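Local coordinates for major capsid protein (Human herpesvirus 1, PDB 1NO7), which forms the main building block of the herpesvirus capsid shell, the present fragment being its large protease-resistant upper domain, at residues L180-C192 with Y218-G230. Residues are numbered along the deposited sequence; the frame is centred on the assembly and turned at random.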
loop_
_atom_site.group_PDB
_atom_site.type_symbol
_atom_site.label_atom_id
_atom_site.label_comp_id
_atom_site.label_asym_id
_atom_site.label_seq_id
_atom_site.Cartn_x
_atom_site.Cartn_y
_atom_site.Cartn_z
ATOM N N LEU A 180 15.541 -1.080 5.262
ATOM C CA LEU A 180 15.611 -2.528 5.417
ATOM C C LEU A 180 14.477 -3.157 4.616
ATOM O O LEU A 180 14.717 -4.023 3.757
ATOM C CB LEU A 180 15.476 -2.935 6.885
ATOM C CG LEU A 180 16.788 -2.996 7.664
ATOM C CD1 LEU A 180 16.564 -3.703 9.042
ATOM C CD2 LEU A 180 17.815 -3.749 6.797
ATOM N N GLN A 181 13.245 -2.714 4.906
ATOM C CA GLN A 181 12.043 -3.194 4.219
ATOM C C GLN A 181 12.241 -3.039 2.711
ATOM O O GLN A 181 11.931 -3.940 1.929
ATOM C CB GLN A 181 10.822 -2.386 4.668
ATOM C CG GLN A 181 9.633 -2.495 3.717
ATOM C CD GLN A 181 8.568 -1.435 3.976
ATOM O OE1 GLN A 181 8.878 -0.244 4.129
ATOM N NE2 GLN A 181 7.303 -1.856 4.006
ATOM N N ALA A 182 12.767 -1.888 2.312
ATOM C CA ALA A 182 13.025 -1.638 0.904
ATOM C C ALA A 182 13.933 -2.748 0.358
ATOM O O ALA A 182 13.613 -3.369 -0.664
ATOM C CB ALA A 182 13.688 -0.268 0.728
ATOM N N ALA A 183 15.055 -2.989 1.051
ATOM C CA ALA A 183 16.026 -4.025 0.671
ATOM C C ALA A 183 15.371 -5.406 0.697
ATOM O O ALA A 183 15.568 -6.218 -0.210
ATOM C CB ALA A 183 17.210 -3.998 1.624
ATOM N N ILE A 184 14.587 -5.652 1.745
ATOM C CA ILE A 184 13.862 -6.950 1.936
ATOM C C ILE A 184 12.590 -6.899 1.215
ATOM O O ILE A 184 11.497 -7.053 1.766
ATOM C CB ILE A 184 13.412 -7.272 3.354
ATOM C CG1 ILE A 184 14.441 -6.826 4.386
ATOM C CG2 ILE A 184 13.108 -8.761 3.490
ATOM C CD1 ILE A 184 13.841 -6.520 5.748
ATOM N N HIS A 185 12.689 -6.501 -0.070
ATOM C CA HIS A 185 11.554 -6.233 -0.998
ATOM C C HIS A 185 10.469 -7.281 -1.152
ATOM O O HIS A 185 10.210 -7.736 -2.254
ATOM C CB HIS A 185 12.114 -5.934 -2.385
ATOM C CG HIS A 185 12.939 -7.130 -2.934
ATOM N ND1 HIS A 185 13.887 -7.782 -2.176
ATOM C CD2 HIS A 185 12.932 -7.742 -4.142
ATOM C CE1 HIS A 185 14.433 -8.747 -2.895
ATOM N NE2 HIS A 185 13.873 -8.744 -4.092
ATOM N N GLY A 186 9.822 -7.692 -0.060
ATOM C CA GLY A 186 8.789 -8.706 -0.174
ATOM C C GLY A 186 9.421 -10.094 -0.321
ATOM O O GLY A 186 8.745 -11.095 -0.123
ATOM N N SER A 187 10.712 -10.167 -0.664
ATOM C CA SER A 187 11.390 -11.458 -0.795
ATOM C C SER A 187 11.411 -12.272 0.498
ATOM O O SER A 187 11.906 -11.818 1.531
ATOM C CB SER A 187 12.822 -11.264 -1.295
ATOM O OG SER A 187 13.452 -12.520 -1.507
ATOM N N GLU A 188 10.842 -13.470 0.431
ATOM C CA GLU A 188 10.793 -14.374 1.576
ATOM C C GLU A 188 12.212 -14.904 1.767
ATOM O O GLU A 188 12.741 -14.956 2.887
ATOM C CB GLU A 188 9.828 -15.521 1.280
ATOM C CG GLU A 188 9.525 -16.413 2.463
ATOM C CD GLU A 188 8.286 -17.256 2.225
ATOM O OE1 GLU A 188 7.252 -16.668 1.840
ATOM O OE2 GLU A 188 8.336 -18.491 2.421
ATOM N N HIS A 189 12.820 -15.289 0.646
ATOM C CA HIS A 189 14.192 -15.797 0.602
ATOM C C HIS A 189 15.081 -14.836 1.390
ATOM O O HIS A 189 15.787 -15.238 2.325
ATOM C CB HIS A 189 14.635 -15.872 -0.869
ATOM C CG HIS A 189 16.061 -16.284 -1.076
ATOM N ND1 HIS A 189 16.596 -17.433 -0.532
ATOM C CD2 HIS A 189 17.042 -15.733 -1.835
ATOM C CE1 HIS A 189 17.843 -17.573 -0.948
ATOM N NE2 HIS A 189 18.138 -16.555 -1.740
ATOM N N VAL A 190 15.016 -13.553 1.021
ATOM C CA VAL A 190 15.827 -12.562 1.706
ATOM C C VAL A 190 15.370 -12.313 3.124
ATOM O O VAL A 190 16.174 -12.061 3.993
ATOM C CB VAL A 190 15.834 -11.226 0.977
ATOM C CG1 VAL A 190 16.659 -10.212 1.779
ATOM C CG2 VAL A 190 16.396 -11.412 -0.448
ATOM N N PHE A 191 14.070 -12.322 3.372
ATOM C CA PHE A 191 13.645 -12.093 4.747
ATOM C C PHE A 191 14.345 -13.151 5.575
ATOM O O PHE A 191 14.799 -12.878 6.680
ATOM C CB PHE A 191 12.128 -12.247 4.929
ATOM C CG PHE A 191 11.691 -12.132 6.355
ATOM C CD1 PHE A 191 11.591 -10.881 6.969
ATOM C CD2 PHE A 191 11.430 -13.268 7.101
ATOM C CE1 PHE A 191 11.231 -10.757 8.323
ATOM C CE2 PHE A 191 11.069 -13.169 8.459
ATOM C CZ PHE A 191 10.968 -11.904 9.075
ATOM N N CYS A 192 14.455 -14.355 5.029
ATOM C CA CYS A 192 15.108 -15.418 5.764
ATOM C C CYS A 192 16.587 -15.131 6.017
ATOM O O CYS A 192 17.092 -15.395 7.112
ATOM C CB CYS A 192 14.912 -16.752 5.044
ATOM S SG CYS A 192 13.256 -17.418 5.344
ATOM N N TYR A 218 2.678 -5.953 4.834
ATOM C CA TYR A 218 2.099 -7.244 5.171
ATOM C C TYR A 218 3.056 -8.408 4.980
ATOM O O TYR A 218 3.193 -9.257 5.868
ATOM C CB TYR A 218 0.813 -7.520 4.377
ATOM C CG TYR A 218 -0.061 -8.527 5.096
ATOM C CD1 TYR A 218 -0.520 -8.260 6.390
ATOM C CD2 TYR A 218 -0.346 -9.779 4.541
ATOM C CE1 TYR A 218 -1.224 -9.207 7.124
ATOM C CE2 TYR A 218 -1.055 -10.743 5.270
ATOM C CZ TYR A 218 -1.485 -10.448 6.568
ATOM O OH TYR A 218 -2.125 -11.397 7.344
ATOM N N SER A 219 3.706 -8.456 3.819
ATOM C CA SER A 219 4.644 -9.527 3.527
ATOM C C SER A 219 5.556 -9.792 4.723
ATOM O O SER A 219 5.721 -10.943 5.144
ATOM C CB SER A 219 5.479 -9.174 2.301
ATOM O OG SER A 219 4.709 -9.282 1.115
ATOM N N LEU A 220 6.147 -8.735 5.274
ATOM C CA LEU A 220 7.013 -8.920 6.430
ATOM C C LEU A 220 6.149 -9.439 7.566
ATOM O O LEU A 220 6.340 -10.565 8.026
ATOM C CB LEU A 220 7.684 -7.615 6.855
ATOM C CG LEU A 220 8.363 -6.809 5.730
ATOM C CD1 LEU A 220 9.347 -5.839 6.405
ATOM C CD2 LEU A 220 9.088 -7.704 4.708
ATOM N N VAL A 221 5.193 -8.631 8.013
ATOM C CA VAL A 221 4.314 -9.060 9.091
ATOM C C VAL A 221 3.926 -10.529 8.887
ATOM O O VAL A 221 3.855 -11.308 9.849
ATOM C CB VAL A 221 3.034 -8.208 9.139
ATOM C CG1 VAL A 221 2.054 -8.810 10.143
ATOM C CG2 VAL A 221 3.386 -6.761 9.544
ATOM N N SER A 222 3.691 -10.912 7.634
ATOM C CA SER A 222 3.320 -12.289 7.328
ATOM C C SER A 222 4.414 -13.216 7.875
ATOM O O SER A 222 4.143 -14.072 8.729
ATOM C CB SER A 222 3.162 -12.471 5.818
ATOM O OG SER A 222 2.473 -13.675 5.535
ATOM N N TYR A 223 5.644 -13.016 7.393
ATOM C CA TYR A 223 6.833 -13.774 7.817
ATOM C C TYR A 223 7.030 -13.769 9.348
ATOM O O TYR A 223 7.019 -14.822 9.995
ATOM C CB TYR A 223 8.050 -13.160 7.150
ATOM C CG TYR A 223 7.890 -13.051 5.654
ATOM C CD1 TYR A 223 8.556 -12.059 4.933
ATOM C CD2 TYR A 223 7.136 -13.983 4.949
ATOM C CE1 TYR A 223 8.483 -12.003 3.534
ATOM C CE2 TYR A 223 7.058 -13.943 3.555
ATOM C CZ TYR A 223 7.739 -12.956 2.853
ATOM O OH TYR A 223 7.740 -12.965 1.470
ATOM N N VAL A 224 7.231 -12.585 9.916
ATOM C CA VAL A 224 7.383 -12.439 11.360
ATOM C C VAL A 224 6.411 -13.344 12.144
ATOM O O VAL A 224 6.586 -13.604 13.345
ATOM C CB VAL A 224 7.123 -10.974 11.763
ATOM C CG1 VAL A 224 7.154 -10.809 13.293
ATOM C CG2 VAL A 224 8.163 -10.085 11.090
ATOM N N VAL A 225 5.364 -13.800 11.475
ATOM C CA VAL A 225 4.415 -14.684 12.118
ATOM C C VAL A 225 4.824 -16.103 11.739
ATOM O O VAL A 225 4.918 -16.981 12.597
ATOM C CB VAL A 225 2.971 -14.384 11.644
ATOM C CG1 VAL A 225 2.069 -15.587 11.897
ATOM C CG2 VAL A 225 2.430 -13.158 12.385
ATOM N N THR A 226 5.084 -16.312 10.452
ATOM C CA THR A 226 5.489 -17.622 9.952
ATOM C C THR A 226 6.700 -18.146 10.712
ATOM O O THR A 226 6.606 -19.131 11.443
ATOM C CB THR A 226 5.867 -17.565 8.461
ATOM O OG1 THR A 226 4.743 -17.116 7.694
ATOM C CG2 THR A 226 6.286 -18.939 7.968
ATOM N N TYR A 227 7.635 -17.365 10.813
ATOM C CA TYR A 227 8.942 -17.766 11.370
ATOM C C TYR A 227 9.982 -17.489 12.445
ATOM O O TYR A 227 10.932 -18.284 12.584
ATOM C CB TYR A 227 10.093 -17.787 10.344
ATOM C CG TYR A 227 10.085 -17.779 8.881
ATOM C CD1 TYR A 227 10.354 -16.885 7.839
ATOM C CD2 TYR A 227 9.630 -19.061 8.549
ATOM C CE1 TYR A 227 10.162 -17.252 6.498
ATOM C CE2 TYR A 227 9.437 -19.444 7.214
ATOM C CZ TYR A 227 9.699 -18.533 6.197
ATOM O OH TYR A 227 9.436 -18.883 4.893
ATOM N N LEU A 228 9.726 -16.417 13.172
ATOM C CA LEU A 228 10.691 -16.119 14.263
ATOM C C LEU A 228 9.885 -16.489 15.498
ATOM O O LEU A 228 9.732 -15.699 16.429
ATOM C CB LEU A 228 10.527 -14.550 14.151
ATOM C CG LEU A 228 10.813 -13.777 12.854
ATOM C CD1 LEU A 228 10.960 -12.309 13.234
ATOM C CD2 LEU A 228 12.078 -14.253 12.136
ATOM N N GLY A 229 9.512 -17.852 15.564
ATOM C CA GLY A 229 8.635 -18.357 16.605
ATOM C C GLY A 229 9.087 -17.915 17.983
ATOM O O GLY A 229 8.582 -16.932 18.538
ATOM N N GLY A 230 10.049 -18.644 18.538
ATOM C CA GLY A 230 10.556 -18.302 19.850
ATOM C C GLY A 230 11.720 -17.334 19.767
ATOM O O GLY A 230 12.609 -17.361 20.622
#
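Phe-191 and Tyr-223 form the apolar centre of this contact. The CB of Tyr-223 lies over one face of the Phe-191 ring, 3.5 Å from its centroid, which meets the geometry of a CH-pi contact. The two rings themselves meet obliquely, planes 38° apart. Phe-191 holds CG anti to its own backbone N, which lays the ring against the C-terminal part of helix 218-226 and the residues just after it. Its CZ lies 3.9 Å from Val-224 CG2 and its CE2 4.0 Å from Leu-228 CD2, while CD1 of Tyr-227 comes in at the ring edge. Val-198 of helix 195-208 also touches this ring. Farther along, CD2 of Leu-220 packs 4.3 Å from Ile-184 CG2, extending the apolar surface toward the end of helix 176-183.

A hydrogen bond crosses the contact: Tyr-223 OH donates to Gly-186 O at 2.7 Å, with a C=O...donor angle of 152° and the donor tilted from the carbonyl plane. It ties the tyrosine to the connection between helices 176-183 and 188-193. Beside it the extended Glu-188 side chain passes the same ring, its carboxylate plane steeply turned against it. OE1 is engaged by Arg-351 in a salt bridge, and OE2 approaches Tyr-227 OH at 2.7 Å.

A sulfur-aromatic contact closes the far end, with Cys-192 SG obliquely placed 4.1 Å from the Tyr-227 ring centroid.

Ser-187 N-caps helix 188-193, its OG accepting from Val-190 N, and Ile-184 centres an inverse gamma turn. The arrangement is thus two consecutive helices, 176-183 and 188-193, joined by a short N-capped link and packed against helix 218-226, with the axes of 188-192 and 218-226 crossing at -55°, among helices 195-208, 234-256 and 353-371 of the capsid protein's upper domain.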